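Local structure of SAM dependent methyltransferase (Agrobacterium tumefaciens, 2IGT) at residues L155-F161 with T225-T231; E177-A183 with P204-E210. The protein binds S-adenosylmethionine and probably transfers its activated methyl group to an acceptor substrate. All coordinates share one frame; numbering follows the deposited sequence. Where two conformers were deposited one is given.

Contact 1. Residues L155-F161 with T225-T231. With SAM (S-adenosylmethionine), chain D.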
loop_
_atom_site.group_PDB
_atom_site.type_symbol
_atom_site.label_atom_id
_atom_site.label_comp_id
_atom_site.label_asym_id
_atom_site.label_seq_id
_atom_site.Cartn_x
_atom_site.Cartn_y
_atom_site.Cartn_z
ATOM N N LEU A 155 -12.701 8.745 -37.546
ATOM C CA LEU A 155 -11.985 9.642 -36.644
ATOM C C LEU A 155 -11.061 8.911 -35.684
ATOM O O LEU A 155 -11.409 7.841 -35.171
ATOM C CB LEU A 155 -12.981 10.464 -35.831
ATOM C CG LEU A 155 -13.879 11.384 -36.663
ATOM C CD1 LEU A 155 -14.590 12.334 -35.691
ATOM C CD2 LEU A 155 -13.041 12.147 -37.722
ATOM N N LYS A 156 -9.899 9.509 -35.422
ATOM C CA LYS A 156 -9.023 9.053 -34.337
ATOM C C LYS A 156 -9.457 9.739 -33.049
ATOM O O LYS A 156 -9.411 10.975 -32.968
ATOM C CB LYS A 156 -7.574 9.405 -34.643
ATOM C CG LYS A 156 -6.987 8.649 -35.825
ATOM C CD LYS A 156 -5.548 9.126 -36.140
ATOM C CE LYS A 156 -5.545 10.427 -36.962
ATOM N NZ LYS A 156 -4.137 10.924 -37.189
ATOM N N VAL A 157 -9.884 8.944 -32.066
ATOM C CA VAL A 157 -10.408 9.456 -30.786
ATOM C C VAL A 157 -9.485 9.021 -29.658
ATOM O O VAL A 157 -9.170 7.837 -29.514
ATOM C CB VAL A 157 -11.864 8.962 -30.518
ATOM C CG1 VAL A 157 -12.354 9.352 -29.102
ATOM C CG2 VAL A 157 -12.803 9.486 -31.632
ATOM N N LEU A 158 -9.053 9.983 -28.862
ATOM C CA LEU A 158 -8.257 9.691 -27.676
ATOM C C LEU A 158 -9.108 9.948 -26.448
ATOM O O LEU A 158 -9.755 10.991 -26.339
ATOM C CB LEU A 158 -6.988 10.585 -27.642
ATOM C CG LEU A 158 -6.031 10.507 -26.436
ATOM C CD1 LEU A 158 -5.355 9.113 -26.359
ATOM C CD2 LEU A 158 -4.988 11.608 -26.587
ATOM N N ASN A 159 -9.086 9.011 -25.513
ATOM C CA ASN A 159 -9.881 9.101 -24.295
ATOM C C ASN A 159 -8.949 8.935 -23.094
ATOM O O ASN A 159 -8.509 7.811 -22.793
ATOM C CB ASN A 159 -10.980 8.012 -24.315
ATOM C CG ASN A 159 -11.949 8.129 -23.138
ATOM O OD1 ASN A 159 -11.998 9.163 -22.457
ATOM N ND2 ASN A 159 -12.716 7.061 -22.888
ATOM N N LEU A 160 -8.605 10.055 -22.453
ATOM C CA LEU A 160 -7.666 10.071 -21.305
ATOM C C LEU A 160 -8.387 9.931 -19.975
ATOM O O LEU A 160 -9.425 10.565 -19.781
ATOM C CB LEU A 160 -6.841 11.384 -21.291
ATOM C CG LEU A 160 -6.065 11.709 -22.567
ATOM C CD1 LEU A 160 -5.327 13.041 -22.384
ATOM C CD2 LEU A 160 -5.070 10.552 -22.867
ATOM N N PHE A 161 -7.808 9.129 -19.060
ATOM C CA PHE A 161 -8.431 8.801 -17.753
ATOM C C PHE A 161 -9.749 8.084 -18.039
ATOM O O PHE A 161 -10.784 8.431 -17.477
ATOM C CB PHE A 161 -8.721 10.047 -16.910
ATOM C CG PHE A 161 -7.517 10.921 -16.671
ATOM C CD1 PHE A 161 -6.660 10.667 -15.587
ATOM C CD2 PHE A 161 -7.246 12.010 -17.514
ATOM C CE1 PHE A 161 -5.554 11.509 -15.349
ATOM C CE2 PHE A 161 -6.143 12.848 -17.280
ATOM C CZ PHE A 161 -5.308 12.610 -16.195
ATOM N N THR A 225 -1.350 12.452 -33.998
ATOM C CA THR A 225 -2.489 13.374 -33.886
ATOM C C THR A 225 -3.814 12.635 -33.769
ATOM O O THR A 225 -3.933 11.498 -34.208
ATOM C CB THR A 225 -2.584 14.387 -35.062
ATOM O OG1 THR A 225 -2.749 13.677 -36.288
ATOM C CG2 THR A 225 -1.317 15.293 -35.165
ATOM N N TYR A 226 -4.796 13.299 -33.160
ATOM C CA TYR A 226 -6.145 12.770 -32.967
ATOM C C TYR A 226 -7.161 13.824 -33.389
ATOM O O TYR A 226 -6.915 15.036 -33.289
ATOM C CB TYR A 226 -6.375 12.439 -31.480
ATOM C CG TYR A 226 -5.449 11.360 -30.958
ATOM C CD1 TYR A 226 -5.849 10.036 -30.969
ATOM C CD2 TYR A 226 -4.150 11.672 -30.487
ATOM C CE1 TYR A 226 -5.029 9.032 -30.486
ATOM C CE2 TYR A 226 -3.300 10.662 -30.017
ATOM C CZ TYR A 226 -3.771 9.335 -30.011
ATOM O OH TYR A 226 -2.993 8.281 -29.561
ATOM N N ASP A 227 -8.300 13.352 -33.864
ATOM C CA ASP A 227 -9.374 14.229 -34.319
ATOM C C ASP A 227 -10.243 14.674 -33.156
ATOM O O ASP A 227 -10.813 15.779 -33.179
ATOM C CB ASP A 227 -10.211 13.511 -35.359
ATOM C CG ASP A 227 -9.379 13.077 -36.559
ATOM O OD1 ASP A 227 -8.837 13.952 -37.266
ATOM O OD2 ASP A 227 -9.237 11.856 -36.772
ATOM N N ILE A 228 -10.377 13.802 -32.158
ATOM C CA ILE A 228 -11.122 14.153 -30.944
ATOM C C ILE A 228 -10.333 13.701 -29.731
ATOM O O ILE A 228 -9.809 12.577 -29.703
ATOM C CB ILE A 228 -12.582 13.549 -30.924
ATOM C CG1 ILE A 228 -13.404 14.109 -32.111
ATOM C CG2 ILE A 228 -13.264 13.768 -29.511
ATOM C CD1 ILE A 228 -14.815 13.525 -32.286
ATOM N N ILE A 229 -10.236 14.581 -28.731
ATOM C CA ILE A 229 -9.594 14.211 -27.484
ATOM C C ILE A 229 -10.566 14.480 -26.353
ATOM O O ILE A 229 -11.093 15.593 -26.243
ATOM C CB ILE A 229 -8.269 15.002 -27.232
ATOM C CG1 ILE A 229 -7.236 14.687 -28.316
ATOM C CG2 ILE A 229 -7.680 14.656 -25.802
ATOM C CD1 ILE A 229 -5.985 15.604 -28.260
ATOM N N LEU A 230 -10.828 13.446 -25.559
ATOM C CA LEU A 230 -11.585 13.583 -24.312
ATOM C C LEU A 230 -10.651 13.364 -23.137
ATOM O O LEU A 230 -9.813 12.465 -23.169
ATOM C CB LEU A 230 -12.710 12.551 -24.234
ATOM C CG LEU A 230 -13.391 12.254 -25.569
ATOM C CD1 LEU A 230 -14.227 10.963 -25.454
ATOM C CD2 LEU A 230 -14.234 13.447 -26.038
ATOM N N THR A 231 -10.796 14.178 -22.100
ATOM C CA THR A 231 -9.966 13.985 -20.909
ATOM C C THR A 231 -10.775 14.259 -19.661
ATOM O O THR A 231 -11.460 15.295 -19.557
ATOM C CB THR A 231 -8.637 14.791 -20.995
ATOM O OG1 THR A 231 -7.797 14.481 -19.867
ATOM C CG2 THR A 231 -8.873 16.330 -21.106
HETATM N N SAM D . -12.792 11.637 -13.292
HETATM C CA SAM D . -13.728 11.009 -12.319
HETATM C C SAM D . -13.450 11.577 -10.915
HETATM O O SAM D . -12.502 12.348 -10.677
HETATM O OXT SAM D . -14.204 11.283 -9.979
HETATM C CB SAM D . -13.621 9.468 -12.363
HETATM C CG SAM D . -12.437 8.821 -11.605
HETATM S SD SAM D . -10.799 9.233 -12.317
HETATM C CE SAM D . -10.944 10.864 -13.016
HETATM C "C5'" SAM D . -10.931 8.368 -13.904
HETATM C "C4'" SAM D . -9.773 7.417 -14.152
HETATM O "O4'" SAM D . -8.544 8.113 -14.041
HETATM C "C3'" SAM D . -9.640 6.262 -13.152
HETATM O "O3'" SAM D . -10.029 5.053 -13.783
HETATM C "C2'" SAM D . -8.166 6.231 -12.718
HETATM O "O2'" SAM D . -7.574 4.948 -12.769
HETATM C "C1'" SAM D . -7.545 7.148 -13.786
HETATM N N9 SAM D . -6.309 7.835 -13.420
HETATM C C8 SAM D . -5.971 8.439 -12.222
HETATM N N7 SAM D . -4.746 8.984 -12.347
HETATM C C5 SAM D . -4.279 8.739 -13.603
HETATM C C6 SAM D . -3.071 9.036 -14.248
HETATM N N6 SAM D . -2.116 9.716 -13.634
HETATM N N1 SAM D . -2.903 8.660 -15.578
HETATM C C2 SAM D . -3.889 7.946 -16.212
HETATM N N3 SAM D . -5.077 7.614 -15.573
HETATM C C4 SAM D . -5.256 8.002 -14.276
HETATM O O HOH W 1 -1.274 9.906 -35.802
#

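Contact 2. Residues E177-A183 with P204-E210. With SAM (S-adenosylmethionine), chain D.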
loop_
_atom_site.group_PDB
_atom_site.type_symbol
_atom_site.label_atom_id
_atom_site.label_comp_id
_atom_site.label_asym_id
_atom_site.label_seq_id
_atom_site.Cartn_x
_atom_site.Cartn_y
_atom_site.Cartn_z
ATOM N N GLU A 177 -11.373 4.991 -34.587
ATOM C CA GLU A 177 -10.164 4.334 -34.093
ATOM C C GLU A 177 -9.840 4.965 -32.734
ATOM O O GLU A 177 -9.508 6.154 -32.652
ATOM C CB GLU A 177 -9.047 4.509 -35.115
ATOM C CG GLU A 177 -9.556 4.147 -36.527
ATOM C CD GLU A 177 -8.520 4.273 -37.645
ATOM O OE1 GLU A 177 -7.402 4.785 -37.393
ATOM O OE2 GLU A 177 -8.846 3.854 -38.787
ATOM N N VAL A 178 -9.975 4.165 -31.671
ATOM C CA VAL A 178 -9.967 4.666 -30.289
ATOM C C VAL A 178 -8.663 4.279 -29.593
ATOM O O VAL A 178 -8.184 3.140 -29.726
ATOM C CB VAL A 178 -11.167 4.110 -29.479
ATOM C CG1 VAL A 178 -11.211 4.732 -28.029
ATOM C CG2 VAL A 178 -12.467 4.417 -30.219
ATOM N N THR A 179 -8.069 5.250 -28.906
ATOM C CA THR A 179 -6.986 4.986 -27.965
ATOM C C THR A 179 -7.495 5.356 -26.562
ATOM O O THR A 179 -7.907 6.512 -26.302
ATOM C CB THR A 179 -5.714 5.766 -28.354
ATOM O OG1 THR A 179 -5.294 5.336 -29.656
ATOM C CG2 THR A 179 -4.569 5.535 -27.313
ATOM N N HIS A 180 -7.517 4.359 -25.681
ATOM C CA HIS A 180 -8.055 4.522 -24.313
ATOM C C HIS A 180 -6.888 4.458 -23.310
ATOM O O HIS A 180 -6.110 3.490 -23.286
ATOM C CB HIS A 180 -9.107 3.422 -24.071
ATOM C CG HIS A 180 -9.663 3.362 -22.673
ATOM N ND1 HIS A 180 -8.910 3.005 -21.568
ATOM C CD2 HIS A 180 -10.926 3.527 -22.224
ATOM C CE1 HIS A 180 -9.686 2.985 -20.495
ATOM N NE2 HIS A 180 -10.916 3.291 -20.870
ATOM N N VAL A 181 -6.741 5.513 -22.512
ATOM C CA VAL A 181 -5.601 5.622 -21.608
ATOM C C VAL A 181 -6.061 5.684 -20.168
ATOM O O VAL A 181 -6.832 6.580 -19.801
ATOM C CB VAL A 181 -4.736 6.882 -21.916
ATOM C CG1 VAL A 181 -3.456 6.884 -21.061
ATOM C CG2 VAL A 181 -4.375 6.944 -23.420
ATOM N N ASP A 182 -5.571 4.747 -19.355
ATOM C CA ASP A 182 -5.850 4.732 -17.919
ATOM C C ASP A 182 -4.652 4.105 -17.199
ATOM O O ASP A 182 -4.146 3.093 -17.648
ATOM C CB ASP A 182 -7.137 3.931 -17.607
ATOM C CG ASP A 182 -7.713 4.277 -16.247
ATOM O OD1 ASP A 182 -7.057 3.975 -15.234
ATOM O OD2 ASP A 182 -8.793 4.906 -16.180
ATOM N N ALA A 183 -4.210 4.708 -16.091
ATOM C CA ALA A 183 -3.064 4.212 -15.327
ATOM C C ALA A 183 -3.358 2.927 -14.563
ATOM O O ALA A 183 -2.428 2.247 -14.123
ATOM C CB ALA A 183 -2.592 5.267 -14.345
ATOM N N PRO A 204 -11.330 -1.328 -33.497
ATOM C CA PRO A 204 -9.991 -0.749 -33.246
ATOM C C PRO A 204 -9.961 0.101 -31.960
ATOM O O PRO A 204 -10.118 1.339 -31.993
ATOM C CB PRO A 204 -9.728 0.089 -34.512
ATOM C CG PRO A 204 -11.113 0.480 -34.975
ATOM C CD PRO A 204 -11.987 -0.704 -34.668
ATOM N N ILE A 205 -9.798 -0.572 -30.826
ATOM C CA ILE A 205 -9.564 0.118 -29.552
ATOM C C ILE A 205 -8.185 -0.298 -29.043
ATOM O O ILE A 205 -7.907 -1.496 -28.863
ATOM C CB ILE A 205 -10.619 -0.213 -28.503
ATOM C CG1 ILE A 205 -12.025 0.081 -29.048
ATOM C CG2 ILE A 205 -10.342 0.586 -27.175
ATOM C CD1 ILE A 205 -13.131 -0.284 -28.070
ATOM N N ARG A 206 -7.317 0.681 -28.840
ATOM C CA ARG A 206 -5.989 0.436 -28.298
ATOM C C ARG A 206 -5.981 0.795 -26.796
ATOM O O ARG A 206 -6.257 1.946 -26.422
ATOM C CB ARG A 206 -4.948 1.228 -29.112
ATOM C CG ARG A 206 -3.618 1.458 -28.420
ATOM C CD ARG A 206 -2.590 2.055 -29.383
ATOM N NE ARG A 206 -2.866 3.470 -29.652
ATOM C CZ ARG A 206 -1.966 4.352 -30.073
ATOM N NH1 ARG A 206 -0.713 3.967 -30.314
ATOM N NH2 ARG A 206 -2.324 5.613 -30.275
ATOM N N TRP A 207 -5.694 -0.202 -25.952
ATOM C CA TRP A 207 -5.789 -0.060 -24.490
ATOM C C TRP A 207 -4.418 0.267 -23.966
ATOM O O TRP A 207 -3.480 -0.523 -24.150
ATOM C CB TRP A 207 -6.297 -1.360 -23.834
ATOM C CG TRP A 207 -7.662 -1.790 -24.301
ATOM C CD1 TRP A 207 -7.941 -2.795 -25.190
ATOM C CD2 TRP A 207 -8.927 -1.226 -23.921
ATOM N NE1 TRP A 207 -9.299 -2.889 -25.386
ATOM C CE2 TRP A 207 -9.929 -1.944 -24.616
ATOM C CE3 TRP A 207 -9.313 -0.190 -23.062
ATOM C CZ2 TRP A 207 -11.296 -1.651 -24.490
ATOM C CZ3 TRP A 207 -10.677 0.113 -22.947
ATOM C CH2 TRP A 207 -11.653 -0.627 -23.651
ATOM N N ILE A 208 -4.274 1.441 -23.357
ATOM C CA ILE A 208 -2.974 1.911 -22.951
ATOM C C ILE A 208 -2.991 2.041 -21.420
ATOM O O ILE A 208 -3.775 2.819 -20.877
ATOM C CB ILE A 208 -2.623 3.307 -23.594
ATOM C CG1 ILE A 208 -2.566 3.244 -25.137
ATOM C CG2 ILE A 208 -1.314 3.870 -23.017
ATOM C CD1 ILE A 208 -1.460 2.354 -25.742
ATOM N N CYS A 209 -2.137 1.274 -20.742
ATOM C CA CYS A 209 -2.044 1.356 -19.288
ATOM C C CYS A 209 -0.782 2.167 -18.952
ATOM O O CYS A 209 0.329 1.638 -18.904
ATOM C CB CYS A 209 -2.025 -0.038 -18.663
ATOM S SG CYS A 209 -2.067 0.012 -16.842
ATOM N N GLU A 210 -0.974 3.474 -18.776
ATOM C CA GLU A 210 0.127 4.401 -18.609
ATOM C C GLU A 210 -0.411 5.643 -17.930
ATOM O O GLU A 210 -1.626 5.905 -17.953
ATOM C CB GLU A 210 0.786 4.746 -19.963
ATOM C CG GLU A 210 2.107 5.583 -19.833
ATOM C CD GLU A 210 2.968 5.665 -21.115
ATOM O OE1 GLU A 210 2.425 5.629 -22.226
ATOM O OE2 GLU A 210 4.213 5.787 -21.001
HETATM N N SAM D . -12.792 11.637 -13.292
HETATM C CA SAM D . -13.728 11.009 -12.319
HETATM C C SAM D . -13.450 11.577 -10.915
HETATM O O SAM D . -12.502 12.348 -10.677
HETATM O OXT SAM D . -14.204 11.283 -9.979
HETATM C CB SAM D . -13.621 9.468 -12.363
HETATM C CG SAM D . -12.437 8.821 -11.605
HETATM S SD SAM D . -10.799 9.233 -12.317
HETATM C CE SAM D . -10.944 10.864 -13.016
HETATM C "C5'" SAM D . -10.931 8.368 -13.904
HETATM C "C4'" SAM D . -9.773 7.417 -14.152
HETATM O "O4'" SAM D . -8.544 8.113 -14.041
HETATM C "C3'" SAM D . -9.640 6.262 -13.152
HETATM O "O3'" SAM D . -10.029 5.053 -13.783
HETATM C "C2'" SAM D . -8.166 6.231 -12.718
HETATM O "O2'" SAM D . -7.574 4.948 -12.769
HETATM C "C1'" SAM D . -7.545 7.148 -13.786
HETATM N N9 SAM D . -6.309 7.835 -13.420
HETATM C C8 SAM D . -5.971 8.439 -12.222
HETATM N N7 SAM D . -4.746 8.984 -12.347
HETATM C C5 SAM D . -4.279 8.739 -13.603
HETATM C C6 SAM D . -3.071 9.036 -14.248
HETATM N N6 SAM D . -2.116 9.716 -13.634
HETATM N N1 SAM D . -2.903 8.660 -15.578
HETATM C C2 SAM D . -3.889 7.946 -16.212
HETATM N N3 SAM D . -5.077 7.614 -15.573
HETATM C C4 SAM D . -5.256 8.002 -14.276
#

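Contact 1. Residues L155-F161 with T225-T231
The carbonyl oxygen of Lys156 accepts two backbone N-H groups, from Asp227 N at 2.8 Å and from Ile228 N at 3.1 Å, where the chain of 225-227 leads into strand 228-231, parallel to 156-160 in the large sheet of a Rossmann-like methyltransferase domain. Asp227 suits the place just before the strand because its short side chain reaches across to the neighbouring backbone: OD2 takes Lys156 N at 2.8 Å on its anti lone pair, in a nearly straight bond (170°), while OD1 is held by Arg153 and Ser263. The Lys156 chain, bent at chi3 (-81°), carries NZ back to Thr225 O at 3.0 Å, approaching from above the carbonyl plane, with a weak bond to Thr225 OG1 besides. Further along, Leu158 N to Ile228 O, Leu230 N to Leu158 O and Leu160 N to Leu230 O continue the alternating parallel pattern. Tyr226 turns one ring face to Leu158, whose CB stands 3.7 Å from the centroid of the Tyr226 ring in a CH-pi contact; the hydroxyl reaches past this greasy part to Glu219. Aliphatic side chains make up much of both faces: Val157 and Ile228 lie side by side on one; on the other, Leu158 meets Phe215 of helix 212-222 and Ile229 meets Cys258 of helix 247-260. Just beyond the C-terminal end of strand 156-160, Phe161 meets the cofactor, its CD1 3.3 Å from C4 of the adenine of SAM. The buried Thr231 OG1 has no hydrogen-bonding partner in the model and sits at the edge of the Phe161 ring, 3.5 Å from Phe161 CD2.

Contact 2. Residues E177-A183 with P204-E210
With chi1 at 174°, His180 sets its imidazole anti to the backbone N, and Trp207, at -60°, swings its indole beside its own N; the two rings, carried by paired residues of parallel strands, therefore meet. The edge of the Trp207 six-membered ring points at the His180 face in an inclined edge-to-face contact, planes at 59°, with Trp207 CZ3 over the centre of the imidazole and 3.4 Å from His180 CG. Ile205 CG2 lies over one face of the indole, an apolar neighbour suited to this partly exposed border strand, and helix 185-198 packs on the same tryptophan.

The other face of the sheet carries Thr179 and Arg206, whose side chains run alongside each other. In one of its two conformers the exposed arginine bends at its third torsion and grips Thr179 OG1 side-on with two nitrogens, NE at 3.1 Å and NH2 at 3.0 Å, the oxygen lying in the guanidinium plane; the grip may therefore not be permanent. Beyond them Val181 CG2 packs against Ile208 CB, and Phe215 of helix 212-222 covers this face.

Backbone hydrogen bonds run along the pair, from Val178 N to Pro204 O at one end to Asp182 N to Ile208 O at the other. At the cofactor Asp182 spreads its carboxylate across the ribose diol: SAM O2' donates to Asp182 OD1 and SAM O3' to Asp182 OD2, each at 2.7 Å. Ser184 N and Tyr163 N also bond to OD1 and OD2 respectively, fixing the rotation of the group. Ala183 is small enough to lie close to the adenine, its CB 3.5 Å from SAM C2. An acidic residue at the C-terminal end of the second strand of the Rossmann-like core, here 177-181, holding both ribose hydroxyls, is a hallmark of the SAM site in class I methyltransferases.

Contacts 1 and 2 lie side by side in one mixed sheet, their centres about 10 Å apart. Strands 156-160 and 177-181 are neighbours, so the order across this part is 228-231, 156-160, 177-181, 205-208, all parallel. Along the chain 156-160 comes first, both strands of contact 2 follow, and 228-231 comes last, returning to the far side of 156-160. Backbone bonds such as Asn159 N to Thr179 O (2.9 Å) join the two contacts, and helix 212-222 packs on side chains of both. All four strands point the same way, and at their C-terminal ends Phe161 from contact 1 and Asp182, Ala183 and Glu210 from contact 2 border one SAM molecule.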